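PDB 6FN6: fatty acid synthase 1, isoform A from Drosophila melanogaster, which probably builds long-chain saturated fatty acids from acetyl-CoA and malonyl-CoA, the crystallised part being its modifying region of dehydratase, enoylreductase and ketoreductase. Local coordinates for residues A[895-899]-A[908-912]. Sequence-based numbering, arbitrary orientation.
Sequences KVRDE and PKPRL
The side chains of Arg897 and Arg911 lie alongside one another and run in opposite senses, each reaching toward the segment that carries the other. Arg911 can be followed atom by atom. Its CB and CG both lie beside NH1 of Arg897, CG at 3.5 Å, and CD passes over one face of that guanidinium, near its rim. Mostly methylenes therefore meet the Arg897 cation, though NE of Arg911 is 4.4 Å from NH2 of Arg897, like charges near but not in contact. From CG to NE the chain is extended, and this length carries the Arg911 guanidinium across to the backbone of 895-899, where CA of Arg897 lies over one of its faces. NH1 of Arg911 gives a hydrogen bond to a water 3.2 Å away, near the guanidinium plane, and the water in turn donates to O of Val896. NH2 of Arg911 ends beside CB of Asp898, 4.1 Å from OD2 of Asp898, too far for a salt bridge; OD1 makes a long one with Lys895 NZ. Both segments belong to the loop that leaves strand 891-895 of the enoylreductase, where that strand pairs with 601-611, and leads by way of strand 913-915 toward the ketoreductase. Arg897 is bent at chi3 (59°), turning its guanidinium to O of Lys909; a long chain with a flat, multi-donor end suits this reach. NH2 of Arg897 donates to O of Lys909 at 2.6 Å, in the carbonyl plane and nearly straight (164°), while NH1 adds a weak bond. With an alanine in place of Arg897, the Lys909 carbonyl would probably lose both donors and the Arg911 methylenes the flat surface they cross. Pro908, its CB 3.7 Å from NH2 of Arg897, also packs on Thr605 and Tyr607, a place suited to a compact, rigid apolar ring.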
ATOM      1  N   LYS A 895      30.820  26.230 -11.849  1.00 69.79           N
ATOM      2  CA  LYS A 895      31.131  27.599 -12.242  1.00 71.00           C
ATOM      3  C   LYS A 895      31.515  27.658 -13.716  1.00 68.17           C
ATOM      4  O   LYS A 895      32.682  27.490 -14.070  1.00 71.18           O
ATOM      5  CB  LYS A 895      32.264  28.146 -11.370  1.00 76.76           C
ATOM      6  CG  LYS A 895      32.733  29.554 -11.714  1.00 80.02           C
ATOM      7  CD  LYS A 895      34.202  29.736 -11.356  1.00 84.15           C
ATOM      8  CE  LYS A 895      34.432  29.646  -9.855  1.00 89.08           C
ATOM      9  NZ  LYS A 895      35.874  29.761  -9.506  1.00 91.63           N
ATOM     10  N   VAL A 896      30.527  27.893 -14.571  1.00 51.90           N
ATOM     11  CA  VAL A 896      30.770  27.990 -16.003  1.00 48.62           C
ATOM     12  C   VAL A 896      31.486  29.303 -16.310  1.00 50.45           C
ATOM     13  O   VAL A 896      32.445  29.334 -17.083  1.00 49.48           O
ATOM     14  CB  VAL A 896      29.457  27.876 -16.798  1.00 46.81           C
ATOM     15  CG1 VAL A 896      29.737  27.873 -18.291  1.00 45.93           C
ATOM     16  CG2 VAL A 896      28.690  26.619 -16.392  1.00 45.81           C
ATOM     17  N   ARG A 897      31.009  30.385 -15.702  1.00 63.64           N
ATOM     18  CA  ARG A 897      31.613  31.701 -15.870  1.00 65.04           C
ATOM     19  C   ARG A 897      31.758  32.402 -14.523  1.00 64.78           C
ATOM     20  O   ARG A 897      30.874  32.311 -13.673  1.00 62.12           O
ATOM     21  CB  ARG A 897      30.770  32.559 -16.810  1.00 68.78           C
ATOM     22  CG  ARG A 897      30.599  31.986 -18.200  1.00 69.86           C
ATOM     23  CD  ARG A 897      29.635  32.837 -19.009  1.00 72.38           C
ATOM     24  NE  ARG A 897      30.095  34.218 -19.135  1.00 77.31           N
ATOM     25  CZ  ARG A 897      30.659  34.734 -20.225  1.00 83.16           C
ATOM     26  NH1 ARG A 897      30.842  33.996 -21.315  1.00 84.99           N
ATOM     27  NH2 ARG A 897      31.040  36.004 -20.225  1.00 85.87           N
ATOM     28  N   ASP A 898      32.870  33.103 -14.336  1.00 56.04           N
ATOM     29  CA  ASP A 898      33.056  33.961 -13.172  1.00 61.07           C
ATOM     30  C   ASP A 898      32.175  35.197 -13.300  1.00 59.19           C
ATOM     31  O   ASP A 898      32.126  35.824 -14.357  1.00 59.08           O
ATOM     32  CB  ASP A 898      34.523  34.359 -13.021  1.00 70.86           C
ATOM     33  CG  ASP A 898      35.353  33.284 -12.349  1.00 77.97           C
ATOM     34  OD1 ASP A 898      34.985  32.861 -11.234  1.00 81.99           O
ATOM     35  OD2 ASP A 898      36.361  32.849 -12.943  1.00 79.54           O
ATOM     36  N   GLU A 899      31.476  35.546 -12.225  1.00 78.36           N
ATOM     37  CA  GLU A 899      30.567  36.686 -12.256  1.00 79.68           C
ATOM     38  C   GLU A 899      31.332  38.010 -12.277  1.00 83.48           C
ATOM     39  O   GLU A 899      32.286  38.210 -11.523  1.00 83.24           O
ATOM     40  CB  GLU A 899      29.621  36.644 -11.055  1.00 80.90           C
ATOM     41  CG  GLU A 899      28.595  37.769 -11.037  1.00 79.84           C
ATOM     42  CD  GLU A 899      27.658  37.689  -9.849  1.00 83.79           C
ATOM     43  OE1 GLU A 899      27.788  36.742  -9.045  1.00 85.14           O
ATOM     44  OE2 GLU A 899      26.785  38.575  -9.721  1.00 86.66           O
ATOM     45  N   PRO A 908      27.654  40.379 -21.311  1.00 83.68           N
ATOM     46  CA  PRO A 908      28.792  39.489 -21.045  1.00 86.41           C
ATOM     47  C   PRO A 908      29.916  39.547 -22.077  1.00 87.60           C
ATOM     48  O   PRO A 908      29.665  39.702 -23.274  1.00 84.07           O
ATOM     49  CB  PRO A 908      28.149  38.100 -21.044  1.00 84.93           C
ATOM     50  CG  PRO A 908      26.988  38.228 -21.952  1.00 84.47           C
ATOM     51  CD  PRO A 908      26.468  39.626 -21.764  1.00 85.48           C
ATOM     52  N   LYS A 909      31.151  39.422 -21.599  1.00131.45           N
ATOM     53  CA  LYS A 909      32.307  39.283 -22.475  1.00127.76           C
ATOM     54  C   LYS A 909      32.250  37.917 -23.146  1.00124.46           C
ATOM     55  O   LYS A 909      31.765  36.955 -22.549  1.00123.85           O
ATOM     56  CB  LYS A 909      33.615  39.419 -21.693  1.00128.14           C
ATOM     57  CG  LYS A 909      33.734  40.678 -20.847  1.00128.87           C
ATOM     58  CD  LYS A 909      34.810  40.511 -19.782  1.00129.18           C
ATOM     59  CE  LYS A 909      35.000  41.776 -18.958  1.00132.91           C
ATOM     60  NZ  LYS A 909      33.731  42.230 -18.325  1.00134.37           N
ATOM     61  N   PRO A 910      32.742  37.817 -24.389  1.00 86.13           N
ATOM     62  CA  PRO A 910      32.722  36.494 -25.018  1.00 81.82           C
ATOM     63  C   PRO A 910      33.747  35.546 -24.400  1.00 76.59           C
ATOM     64  O   PRO A 910      34.806  35.988 -23.954  1.00 75.62           O
ATOM     65  CB  PRO A 910      33.061  36.796 -26.478  1.00 82.50           C
ATOM     66  CG  PRO A 910      33.887  38.032 -26.416  1.00 86.08           C
ATOM     67  CD  PRO A 910      33.358  38.835 -25.258  1.00 88.62           C
ATOM     68  N   ARG A 911      33.423  34.258 -24.376  1.00 78.18           N
ATOM     69  CA  ARG A 911      34.337  33.236 -23.874  1.00 75.40           C
ATOM     70  C   ARG A 911      34.379  32.033 -24.795  1.00 67.67           C
ATOM     71  O   ARG A 911      33.486  31.817 -25.614  1.00 61.56           O
ATOM     72  CB  ARG A 911      33.962  32.760 -22.466  1.00 79.99           C
ATOM     73  CG  ARG A 911      34.355  33.687 -21.331  1.00 87.95           C
ATOM     74  CD  ARG A 911      34.410  32.896 -20.025  1.00 94.31           C
ATOM     75  NE  ARG A 911      34.583  33.735 -18.841  1.00104.56           N
ATOM     76  CZ  ARG A 911      34.860  33.264 -17.627  1.00111.26           C
ATOM     77  NH1 ARG A 911      35.002  31.958 -17.430  1.00112.18           N
ATOM     78  NH2 ARG A 911      35.002  34.097 -16.606  1.00114.64           N
ATOM     79  N   LEU A 912      35.439  31.251 -24.638  1.00 73.07           N
ATOM     80  CA  LEU A 912      35.594  30.001 -25.353  1.00 69.73           C
ATOM     81  C   LEU A 912      35.801  28.907 -24.321  1.00 68.68           C
ATOM     82  O   LEU A 912      36.426  29.130 -23.283  1.00 70.97           O
ATOM     83  CB  LEU A 912      36.778  30.064 -26.318  1.00 71.49           C
ATOM     84  CG  LEU A 912      36.664  31.043 -27.489  1.00 73.32           C
ATOM     85  CD1 LEU A 912      37.979  31.101 -28.241  1.00 74.00           C
ATOM     86  CD2 LEU A 912      35.529  30.662 -28.424  1.00 72.45           C
TER
HETATM   87  O   HOH W   1      34.236  29.729 -19.529  1.00 44.02           O